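Local coordinates for protein dihydrofolate reductase (PDB 4M7U) that probably reduces 7,8-dihydrofolate to tetrahydrofolate with NADPH, a key step in folate metabolism that supports glycine, purine and DNA precursor synthesis, at residues A[83-86]-A[90-93]; A[53-58]-A[75-80]; A[12-15]-A[21-24]. All coordinates share one frame; numbering follows the deposited sequence.

Contact 1 (A[83-86]-A[90-93]). With NAP (NADP nicotinamide-adenine-dinucleotide phosphate), chain B.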
loop_
_atom_site.group_PDB
_atom_site.type_symbol
_atom_site.label_atom_id
_atom_site.label_comp_id
_atom_site.label_asym_id
_atom_site.label_seq_id
_atom_site.Cartn_x
_atom_site.Cartn_y
_atom_site.Cartn_z
ATOM N N LEU A 83 2.559 -14.925 4.625
ATOM C CA LEU A 83 2.685 -15.732 3.433
ATOM C C LEU A 83 3.827 -15.098 2.644
ATOM O O LEU A 83 4.052 -13.886 2.724
ATOM C CB LEU A 83 1.390 -15.685 2.614
ATOM C CG LEU A 83 0.136 -16.167 3.348
ATOM C CD1 LEU A 83 -1.105 -16.115 2.459
ATOM C CD2 LEU A 83 0.375 -17.577 3.810
ATOM N N VAL A 84 4.555 -15.913 1.896
ATOM C CA VAL A 84 5.618 -15.417 1.042
ATOM C C VAL A 84 5.281 -15.837 -0.364
ATOM O O VAL A 84 4.959 -16.995 -0.594
ATOM C CB VAL A 84 6.970 -16.043 1.410
ATOM C CG1 VAL A 84 8.037 -15.569 0.447
ATOM C CG2 VAL A 84 7.359 -15.677 2.835
ATOM N N MET A 85 5.319 -14.908 -1.310
ATOM C CA MET A 85 5.029 -15.255 -2.702
ATOM C C MET A 85 6.115 -14.697 -3.609
ATOM O O MET A 85 6.925 -13.861 -3.172
ATOM C CB MET A 85 3.625 -14.776 -3.124
ATOM C CG MET A 85 2.485 -15.504 -2.424
ATOM S SD MET A 85 0.825 -14.988 -2.950
ATOM C CE MET A 85 -0.160 -15.751 -1.635
ATOM N N HIS A 86 6.140 -15.143 -4.864
ATOM C CA HIS A 86 7.329 -14.905 -5.683
ATOM C C HIS A 86 7.077 -14.300 -7.059
ATOM O O HIS A 86 7.975 -14.275 -7.900
ATOM C CB HIS A 86 8.127 -16.203 -5.835
ATOM C CG HIS A 86 8.413 -16.888 -4.538
ATOM N ND1 HIS A 86 9.455 -16.521 -3.717
ATOM C CD2 HIS A 86 7.785 -17.917 -3.916
ATOM C CE1 HIS A 86 9.463 -17.296 -2.647
ATOM N NE2 HIS A 86 8.464 -18.148 -2.741
ATOM N N GLU A 90 1.336 -14.770 -9.073
ATOM C CA GLU A 90 0.976 -15.468 -7.841
ATOM C C GLU A 90 0.104 -14.591 -6.939
ATOM O O GLU A 90 -0.886 -15.069 -6.384
ATOM C CB GLU A 90 2.247 -15.912 -7.098
ATOM C CG GLU A 90 2.101 -17.180 -6.259
ATOM C CD GLU A 90 3.374 -17.520 -5.473
ATOM O OE1 GLU A 90 4.477 -17.128 -5.916
ATOM O OE2 GLU A 90 3.275 -18.165 -4.399
ATOM N N ILE A 91 0.468 -13.312 -6.803
ATOM C CA ILE A 91 -0.345 -12.342 -6.064
ATOM C C ILE A 91 -1.742 -12.241 -6.684
ATOM O O ILE A 91 -2.750 -12.275 -5.982
ATOM C CB ILE A 91 0.286 -10.925 -6.069
ATOM C CG1 ILE A 91 1.646 -10.915 -5.359
ATOM C CG2 ILE A 91 -0.663 -9.904 -5.423
ATOM C CD1 ILE A 91 1.584 -11.280 -3.888
ATOM N N LEU A 92 -1.805 -12.128 -8.008
ATOM C CA LEU A 92 -3.098 -11.975 -8.686
ATOM C C LEU A 92 -4.001 -13.209 -8.543
ATOM O O LEU A 92 -5.232 -13.089 -8.479
ATOM C CB LEU A 92 -2.890 -11.601 -10.155
ATOM C CG LEU A 92 -2.262 -10.216 -10.345
ATOM C CD1 LEU A 92 -2.049 -9.894 -11.821
ATOM C CD2 LEU A 92 -3.134 -9.159 -9.684
ATOM N N ALA A 93 -3.391 -14.389 -8.464
ATOM C CA ALA A 93 -4.164 -15.615 -8.322
ATOM C C ALA A 93 -4.786 -15.714 -6.938
ATOM O O ALA A 93 -5.928 -16.162 -6.786
ATOM C CB ALA A 93 -3.295 -16.833 -8.612
HETATM P PA NAP B . 9.872 -2.691 -2.135
HETATM O O1A NAP B . 8.912 -2.451 -3.341
HETATM O O2A NAP B . 9.147 -2.613 -0.804
HETATM O O5B NAP B . 10.478 -4.131 -2.234
HETATM C C5B NAP B . 11.213 -4.507 -3.361
HETATM C C4B NAP B . 11.458 -5.983 -3.377
HETATM O O4B NAP B . 10.228 -6.837 -3.346
HETATM C C3B NAP B . 12.412 -6.616 -4.361
HETATM O O3B NAP B . 13.762 -6.339 -4.327
HETATM C C2B NAP B . 11.981 -8.034 -4.337
HETATM O O2B NAP B . 12.476 -8.881 -3.367
HETATM C C1B NAP B . 10.492 -7.788 -4.454
HETATM N N9A NAP B . 9.545 -7.910 -5.519
HETATM C C8A NAP B . 8.902 -6.882 -6.075
HETATM N N7A NAP B . 8.193 -7.388 -7.202
HETATM C C5A NAP B . 8.470 -8.752 -7.311
HETATM C C6A NAP B . 8.040 -9.717 -8.231
HETATM N N6A NAP B . 7.149 -9.342 -9.299
HETATM N N1A NAP B . 8.470 -10.968 -8.088
HETATM C C2A NAP B . 9.312 -11.323 -7.063
HETATM N N3A NAP B . 9.742 -10.364 -6.149
HETATM C C4A NAP B . 9.305 -9.105 -6.301
HETATM O O3 NAP B . 11.100 -1.695 -2.154
HETATM P PN NAP B . 11.117 -0.258 -2.825
HETATM O O1N NAP B . 11.085 -0.403 -4.379
HETATM O O2N NAP B . 9.961 0.609 -2.376
HETATM O O5D NAP B . 12.456 0.409 -2.305
HETATM C C5D NAP B . 12.935 -0.018 -1.052
HETATM C C4D NAP B . 14.432 0.036 -0.807
HETATM O O4D NAP B . 15.337 0.466 -1.898
HETATM C C3D NAP B . 14.987 0.630 0.488
HETATM O O3D NAP B . 15.576 -0.162 1.375
HETATM C C2D NAP B . 15.767 1.839 0.052
HETATM O O2D NAP B . 16.742 2.390 0.857
HETATM C C1D NAP B . 16.086 1.633 -1.414
HETATM N N1N NAP B . 16.494 2.654 -2.348
HETATM C C2N NAP B . 17.692 3.475 -2.277
HETATM C C3N NAP B . 18.041 4.435 -3.422
HETATM C C7N NAP B . 19.485 4.701 -3.645
HETATM O O7N NAP B . 20.273 3.772 -3.517
HETATM N N7N NAP B . 19.970 6.041 -3.586
HETATM C C4N NAP B . 16.976 4.818 -4.480
HETATM C C5N NAP B . 15.612 4.101 -4.291
HETATM C C6N NAP B . 15.370 3.136 -3.115
HETATM P P2B NAP B . 13.834 -9.617 -3.662
HETATM O O1X NAP B . 14.957 -8.553 -3.889
HETATM O O2X NAP B . 14.196 -10.466 -2.404
HETATM O O3X NAP B . 13.668 -10.470 -4.898
HETATM O O HOH W 1 4.847 -19.497 -2.693
#
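Met85 and Glu90 carry this contact, their side chains passing each other at a slant, each directed from its own backbone toward the other segment. The Glu90 chain runs extended with CG anti to its backbone N (chi1 -150°), which brings the carboxylate against Met85 CB and CG, beside the end of strand 83-85. There Glu90 OE1 accepts a hydrogen bond from His86 N at 2.8 Å, with an N-H...O angle of 154°. The donor does not lie in the plane of the carboxylate but approaches from above it, 48° out. The second oxygen, Glu90 OE2, packs against the methionine, 3.4 Å from Met85 CG, and a water donates to Glu90 OE2 at 2.7 Å and to Val84 O at 3.3 Å. One carboxylate oxygen is therefore bonded directly to the first residue after the strand, and the other is linked through water to the strand itself, the arm to Val84 being long.

Further along, Met85 is extended beyond CG, and Met85 SD meets Ile91 CD1 at 3.9 Å, an apolar touch; Ile69 of strand 67-71 receives both of these side chains. The His86 ring lies alongside the Glu90 side chain, pointing the same way, with ring and carboxylate planes moderately inclined. Its ND1 is hydrogen-bonded to Thr72 O, and His86 O comes within 3.3 Å of C2A of the adenine of NADP. Strand 83-85 turning within a few residues into helix 88-97 at the edge of the sheet is a strand-to-helix connection of the dihydrofolate reductase fold, here bordering the adenine end of the cofactor pocket.

Contact 2 (A[53-58]-A[75-80]). With NAP (NADP nicotinamide-adenine-dinucleotide phosphate), chain B.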
loop_
_atom_site.group_PDB
_atom_site.type_symbol
_atom_site.label_atom_id
_atom_site.label_comp_id
_atom_site.label_asym_id
_atom_site.label_seq_id
_atom_site.Cartn_x
_atom_site.Cartn_y
_atom_site.Cartn_z
ATOM N N ALA A 53 11.624 -5.297 0.798
ATOM C CA ALA A 53 12.383 -4.209 1.423
ATOM C C ALA A 53 11.539 -3.434 2.426
ATOM O O ALA A 53 12.016 -3.069 3.513
ATOM C CB ALA A 53 12.954 -3.275 0.373
ATOM N N THR A 54 10.287 -3.179 2.053
ATOM C CA THR A 54 9.329 -2.524 2.942
ATOM C C THR A 54 9.035 -3.391 4.162
ATOM O O THR A 54 8.984 -2.897 5.290
ATOM C CB THR A 54 8.001 -2.234 2.195
ATOM O OG1 THR A 54 8.250 -1.293 1.147
ATOM C CG2 THR A 54 6.952 -1.669 3.122
ATOM N N PHE A 55 8.832 -4.687 3.933
ATOM C CA PHE A 55 8.569 -5.612 5.026
ATOM C C PHE A 55 9.706 -5.565 6.044
ATOM O O PHE A 55 9.479 -5.462 7.253
ATOM C CB PHE A 55 8.419 -7.035 4.507
ATOM C CG PHE A 55 8.178 -8.047 5.595
ATOM C CD1 PHE A 55 7.046 -7.967 6.393
ATOM C CD2 PHE A 55 9.083 -9.077 5.824
ATOM C CE1 PHE A 55 6.818 -8.902 7.400
ATOM C CE2 PHE A 55 8.857 -10.002 6.822
ATOM C CZ PHE A 55 7.726 -9.917 7.610
ATOM N N GLU A 56 10.933 -5.633 5.550
ATOM C CA GLU A 56 12.084 -5.609 6.434
ATOM C C GLU A 56 12.254 -4.227 7.095
ATOM O O GLU A 56 12.710 -4.133 8.228
ATOM C CB GLU A 56 13.336 -6.080 5.680
ATOM C CG GLU A 56 13.162 -7.503 5.153
ATOM C CD GLU A 56 14.382 -8.046 4.430
ATOM O OE1 GLU A 56 15.203 -7.243 3.931
ATOM O OE2 GLU A 56 14.514 -9.297 4.356
ATOM N N GLY A 57 11.853 -3.162 6.403
ATOM C CA GLY A 57 11.862 -1.837 7.001
ATOM C C GLY A 57 10.940 -1.723 8.207
ATOM O O GLY A 57 11.122 -0.842 9.041
ATOM N N MET A 58 9.951 -2.612 8.283
ATOM C CA MET A 58 8.996 -2.672 9.388
ATOM C C MET A 58 9.469 -3.650 10.467
ATOM O O MET A 58 8.683 -4.080 11.313
ATOM C CB MET A 58 7.623 -3.157 8.884
ATOM C CG MET A 58 6.907 -2.252 7.885
ATOM S SD MET A 58 5.268 -2.895 7.417
ATOM C CE MET A 58 4.191 -2.094 8.617
ATOM N N PRO A 75 13.451 -17.988 -3.261
ATOM C CA PRO A 75 12.584 -19.160 -3.048
ATOM C C PRO A 75 12.578 -19.617 -1.602
ATOM O O PRO A 75 11.654 -20.313 -1.174
ATOM C CB PRO A 75 13.253 -20.265 -3.879
ATOM C CG PRO A 75 14.279 -19.585 -4.710
ATOM C CD PRO A 75 14.668 -18.333 -4.009
ATOM N N ASP A 76 13.623 -19.252 -0.867
ATOM C CA ASP A 76 13.803 -19.742 0.488
ATOM C C ASP A 76 13.456 -18.710 1.553
ATOM O O ASP A 76 13.650 -18.950 2.741
ATOM C CB ASP A 76 15.246 -20.200 0.680
ATOM C CG ASP A 76 15.619 -21.314 -0.264
ATOM O OD1 ASP A 76 14.739 -22.155 -0.541
ATOM O OD2 ASP A 76 16.779 -21.342 -0.738
ATOM N N TYR A 77 12.940 -17.560 1.141
ATOM C CA TYR A 77 12.672 -16.516 2.111
ATOM C C TYR A 77 11.544 -16.943 3.038
ATOM O O TYR A 77 10.445 -17.289 2.588
ATOM C CB TYR A 77 12.298 -15.216 1.411
ATOM C CG TYR A 77 12.309 -14.018 2.324
ATOM C CD1 TYR A 77 13.483 -13.309 2.547
ATOM C CD2 TYR A 77 11.155 -13.595 2.958
ATOM C CE1 TYR A 77 13.502 -12.209 3.377
ATOM C CE2 TYR A 77 11.157 -12.488 3.794
ATOM C CZ TYR A 77 12.329 -11.803 4.001
ATOM O OH TYR A 77 12.344 -10.703 4.829
ATOM N N GLN A 78 11.811 -16.939 4.337
ATOM C CA GLN A 78 10.710 -17.079 5.284
ATOM C C GLN A 78 10.808 -16.041 6.393
ATOM O O GLN A 78 11.895 -15.590 6.760
ATOM C CB GLN A 78 10.573 -18.509 5.840
ATOM C CG GLN A 78 9.992 -19.544 4.855
ATOM C CD GLN A 78 8.623 -19.148 4.294
ATOM O OE1 GLN A 78 7.838 -18.471 4.958
ATOM N NE2 GLN A 78 8.346 -19.559 3.053
ATOM N N ALA A 79 9.644 -15.630 6.874
ATOM C CA ALA A 79 9.544 -14.662 7.935
ATOM C C ALA A 79 8.463 -15.158 8.877
ATOM O O ALA A 79 7.818 -16.177 8.616
ATOM C CB ALA A 79 9.182 -13.311 7.375
ATOM N N GLU A 80 8.255 -14.441 9.970
ATOM C CA GLU A 80 7.272 -14.881 10.943
ATOM C C GLU A 80 5.882 -14.360 10.610
ATOM O O GLU A 80 5.692 -13.158 10.433
ATOM C CB GLU A 80 7.692 -14.464 12.359
ATOM C CG GLU A 80 9.085 -14.976 12.767
ATOM C CD GLU A 80 9.261 -16.479 12.559
ATOM O OE1 GLU A 80 8.347 -17.253 12.937
ATOM O OE2 GLU A 80 10.315 -16.887 12.015
HETATM P PA NAP B . 9.872 -2.691 -2.135
HETATM O O1A NAP B . 8.912 -2.451 -3.341
HETATM O O2A NAP B . 9.147 -2.613 -0.804
HETATM O O5B NAP B . 10.478 -4.131 -2.234
HETATM C C5B NAP B . 11.213 -4.507 -3.361
HETATM C C4B NAP B . 11.458 -5.983 -3.377
HETATM O O4B NAP B . 10.228 -6.837 -3.346
HETATM C C3B NAP B . 12.412 -6.616 -4.361
HETATM O O3B NAP B . 13.762 -6.339 -4.327
HETATM C C2B NAP B . 11.981 -8.034 -4.337
HETATM O O2B NAP B . 12.476 -8.881 -3.367
HETATM C C1B NAP B . 10.492 -7.788 -4.454
HETATM N N9A NAP B . 9.545 -7.910 -5.519
HETATM C C8A NAP B . 8.902 -6.882 -6.075
HETATM N N7A NAP B . 8.193 -7.388 -7.202
HETATM C C5A NAP B . 8.470 -8.752 -7.311
HETATM C C6A NAP B . 8.040 -9.717 -8.231
HETATM N N6A NAP B . 7.149 -9.342 -9.299
HETATM N N1A NAP B . 8.470 -10.968 -8.088
HETATM C C2A NAP B . 9.312 -11.323 -7.063
HETATM N N3A NAP B . 9.742 -10.364 -6.149
HETATM C C4A NAP B . 9.305 -9.105 -6.301
HETATM O O3 NAP B . 11.100 -1.695 -2.154
HETATM P PN NAP B . 11.117 -0.258 -2.825
HETATM O O1N NAP B . 11.085 -0.403 -4.379
HETATM O O2N NAP B . 9.961 0.609 -2.376
HETATM O O5D NAP B . 12.456 0.409 -2.305
HETATM C C5D NAP B . 12.935 -0.018 -1.052
HETATM C C4D NAP B . 14.432 0.036 -0.807
HETATM O O4D NAP B . 15.337 0.466 -1.898
HETATM C C3D NAP B . 14.987 0.630 0.488
HETATM O O3D NAP B . 15.576 -0.162 1.375
HETATM C C2D NAP B . 15.767 1.839 0.052
HETATM O O2D NAP B . 16.742 2.390 0.857
HETATM C C1D NAP B . 16.086 1.633 -1.414
HETATM N N1N NAP B . 16.494 2.654 -2.348
HETATM C C2N NAP B . 17.692 3.475 -2.277
HETATM C C3N NAP B . 18.041 4.435 -3.422
HETATM C C7N NAP B . 19.485 4.701 -3.645
HETATM O O7N NAP B . 20.273 3.772 -3.517
HETATM N N7N NAP B . 19.970 6.041 -3.586
HETATM C C4N NAP B . 16.976 4.818 -4.480
HETATM C C5N NAP B . 15.612 4.101 -4.291
HETATM C C6N NAP B . 15.370 3.136 -3.115
HETATM P P2B NAP B . 13.834 -9.617 -3.662
HETATM O O1X NAP B . 14.957 -8.553 -3.889
HETATM O O2X NAP B . 14.196 -10.466 -2.404
HETATM O O3X NAP B . 13.668 -10.470 -4.898
#
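This is a partly buried packing contact with one polar bond, set between helix 52-57 and the irregular loop that leads from strand 67-71 to strand 83-85. Tyr77 and Glu56 reach for each other from opposite directions, and Tyr77 OH donates to Glu56 OE2 at 2.6 Å. The hydroxyl meets that oxygen on its anti side, only 16° out of the carboxylate plane, while the tyrosine ring is turned 39° from the carboxylate. The other oxygen, OE1, forms a salt bridge with Arg52, so the glutamate joins the loop to a residue that itself binds NADP. The helix is part of the cofactor site of the dihydrofolate reductase fold: at its N-terminal end Thr54 N and Thr54 OG1 both donate to the phosphate oxygen O2A of NADP, Thr54 OG1 at 2.5 Å. Beside the polar bond, a chi1 of 179° swings the Phe55 ring away from its own backbone N and out to the loop. Its edge takes Ala79 CB, 3.4 Å from Phe55 CE2, and Tyr77 OH, which lies in the ring plane 3.8 Å from Phe55 CD2. Cys60 packs against both aromatic side chains.

Contact 3 (A[12-15]-A[21-24])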
loop_
_atom_site.group_PDB
_atom_site.type_symbol
_atom_site.label_atom_id
_atom_site.label_comp_id
_atom_site.label_asym_id
_atom_site.label_seq_id
_atom_site.Cartn_x
_atom_site.Cartn_y
_atom_site.Cartn_z
ATOM N N ALA A 12 -4.628 0.034 -3.757
ATOM C CA ALA A 12 -3.305 0.473 -3.316
ATOM C C ALA A 12 -3.488 1.606 -2.299
ATOM O O ALA A 12 -4.283 2.533 -2.518
ATOM C CB ALA A 12 -2.459 0.928 -4.497
ATOM N N ILE A 13 -2.780 1.516 -1.175
ATOM C CA ILE A 13 -2.869 2.544 -0.140
ATOM C C ILE A 13 -1.481 3.019 0.277
ATOM O O ILE A 13 -0.572 2.212 0.490
ATOM C CB ILE A 13 -3.648 2.054 1.098
ATOM C CG1 ILE A 13 -3.823 3.200 2.100
ATOM C CG2 ILE A 13 -2.909 0.928 1.772
ATOM C CD1 ILE A 13 -4.815 2.896 3.196
ATOM N N TRP A 14 -1.298 4.330 0.371
ATOM C CA TRP A 14 -0.003 4.845 0.785
ATOM C C TRP A 14 -0.119 6.274 1.254
ATOM O O TRP A 14 -1.120 6.949 0.979
ATOM C CB TRP A 14 1.046 4.717 -0.338
ATOM C CG TRP A 14 0.937 5.729 -1.442
ATOM C CD1 TRP A 14 1.661 6.886 -1.578
ATOM C CD2 TRP A 14 0.040 5.675 -2.568
ATOM N NE1 TRP A 14 1.267 7.551 -2.720
ATOM C CE2 TRP A 14 0.279 6.837 -3.335
ATOM C CE3 TRP A 14 -0.925 4.755 -2.993
ATOM C CZ2 TRP A 14 -0.423 7.090 -4.529
ATOM C CZ3 TRP A 14 -1.623 5.010 -4.164
ATOM C CH2 TRP A 14 -1.367 6.175 -4.922
ATOM N N ALA A 15 0.902 6.710 1.991
ATOM C CA ALA A 15 1.067 8.115 2.323
ATOM C C ALA A 15 2.351 8.585 1.660
ATOM O O ALA A 15 3.347 7.847 1.615
ATOM C CB ALA A 15 1.145 8.314 3.825
ATOM N N VAL A 21 7.985 11.527 -1.731
ATOM C CA VAL A 21 8.712 10.632 -0.809
ATOM C C VAL A 21 7.757 9.705 -0.055
ATOM O O VAL A 21 6.772 10.179 0.533
ATOM C CB VAL A 21 9.540 11.403 0.265
ATOM C CG1 VAL A 21 10.162 10.419 1.249
ATOM C CG2 VAL A 21 10.632 12.273 -0.379
ATOM N N ILE A 22 8.056 8.399 -0.049
ATOM C CA ILE A 22 7.276 7.412 0.720
ATOM C C ILE A 22 8.085 6.669 1.784
ATOM O O ILE A 22 7.523 6.008 2.663
ATOM C CB ILE A 22 6.608 6.351 -0.176
ATOM C CG1 ILE A 22 7.658 5.608 -1.020
ATOM C CG2 ILE A 22 5.514 6.982 -1.033
ATOM C CD1 ILE A 22 7.101 4.394 -1.780
ATOM N N GLY A 23 9.403 6.773 1.706
ATOM C CA GLY A 23 10.251 6.118 2.682
ATOM C C GLY A 23 11.693 6.600 2.710
ATOM O O GLY A 23 12.172 7.267 1.779
ATOM N N LYS A 24 12.374 6.267 3.802
ATOM C CA LYS A 24 13.794 6.547 3.984
ATOM C C LYS A 24 14.429 5.437 4.818
ATOM O O LYS A 24 14.020 5.225 5.969
ATOM C CB LYS A 24 13.982 7.868 4.719
ATOM C CG LYS A 24 15.418 8.097 5.186
ATOM C CD LYS A 24 15.573 9.412 5.927
ATOM C CE LYS A 24 17.048 9.869 5.966
ATOM N NZ LYS A 24 17.968 8.943 6.697
#
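Ile22 CG2 makes the main touches here, reaching two neighbouring residues of strand 12-15 at once. Ile22 CG2 lies 3.5 Å from Ala15 O and 3.9 Å from Trp14 CD1, approaching the indole obliquely as the two side chains cross. No hydrogen bond joins the segments, which fits their geometry: the short strand axes stand 8.0 Å apart at closest approach and run nearly perpendicular, at 98°. The methyl is placed by the first torsion of Ile22, which sets CG1 between the backbone N and the carbonyl carbon (chi1 58°) and leaves CG2 anti to that carbon.

Farther out, the indole is fixed by partners of its own. Phe136 stacks on Trp14, Phe111 meets it at an angle of about 55°, and Trp14 NE1 is hydrogen-bonded to Gln16 OE1. On the other segment, strand 21-23 carries a classic beta bulge, two of its residues, Ile22 and Gly23, standing opposite the single Thr134 of strand 134-135. Ala15 and Ile22 both bind NADP. Trp14, Gly23 and Lys24 also belong to the cofactor pocket, which puts the crossing on the border of the NADP site of the dihydrofolate reductase fold.

Overall arrangement
Contact 3 lies nearest the middle of the chain, its centre about 7 Å from the chain centre, whereas the centres of contacts 1 and 2 lie about 15 and 16 Å out; contact 1 is a surface contact, and contacts 2 and 3 are partly buried. The chemistry differs: contact 3 has no cross-segment hydrogen bond and rests on a methyl against an indole and a carbonyl oxygen, while contacts 1 and 2 each use a glutamate, one accepting from a backbone N-H and the other from a tyrosine hydroxyl. Contacts 1 and 3 reach the same large sheet, at an outermost strand and an interior one. Contacts 1 and 2 touch directly, Val84 CG2 lying 3.5 Å from Tyr77 O. All three include residues of the NADP pocket.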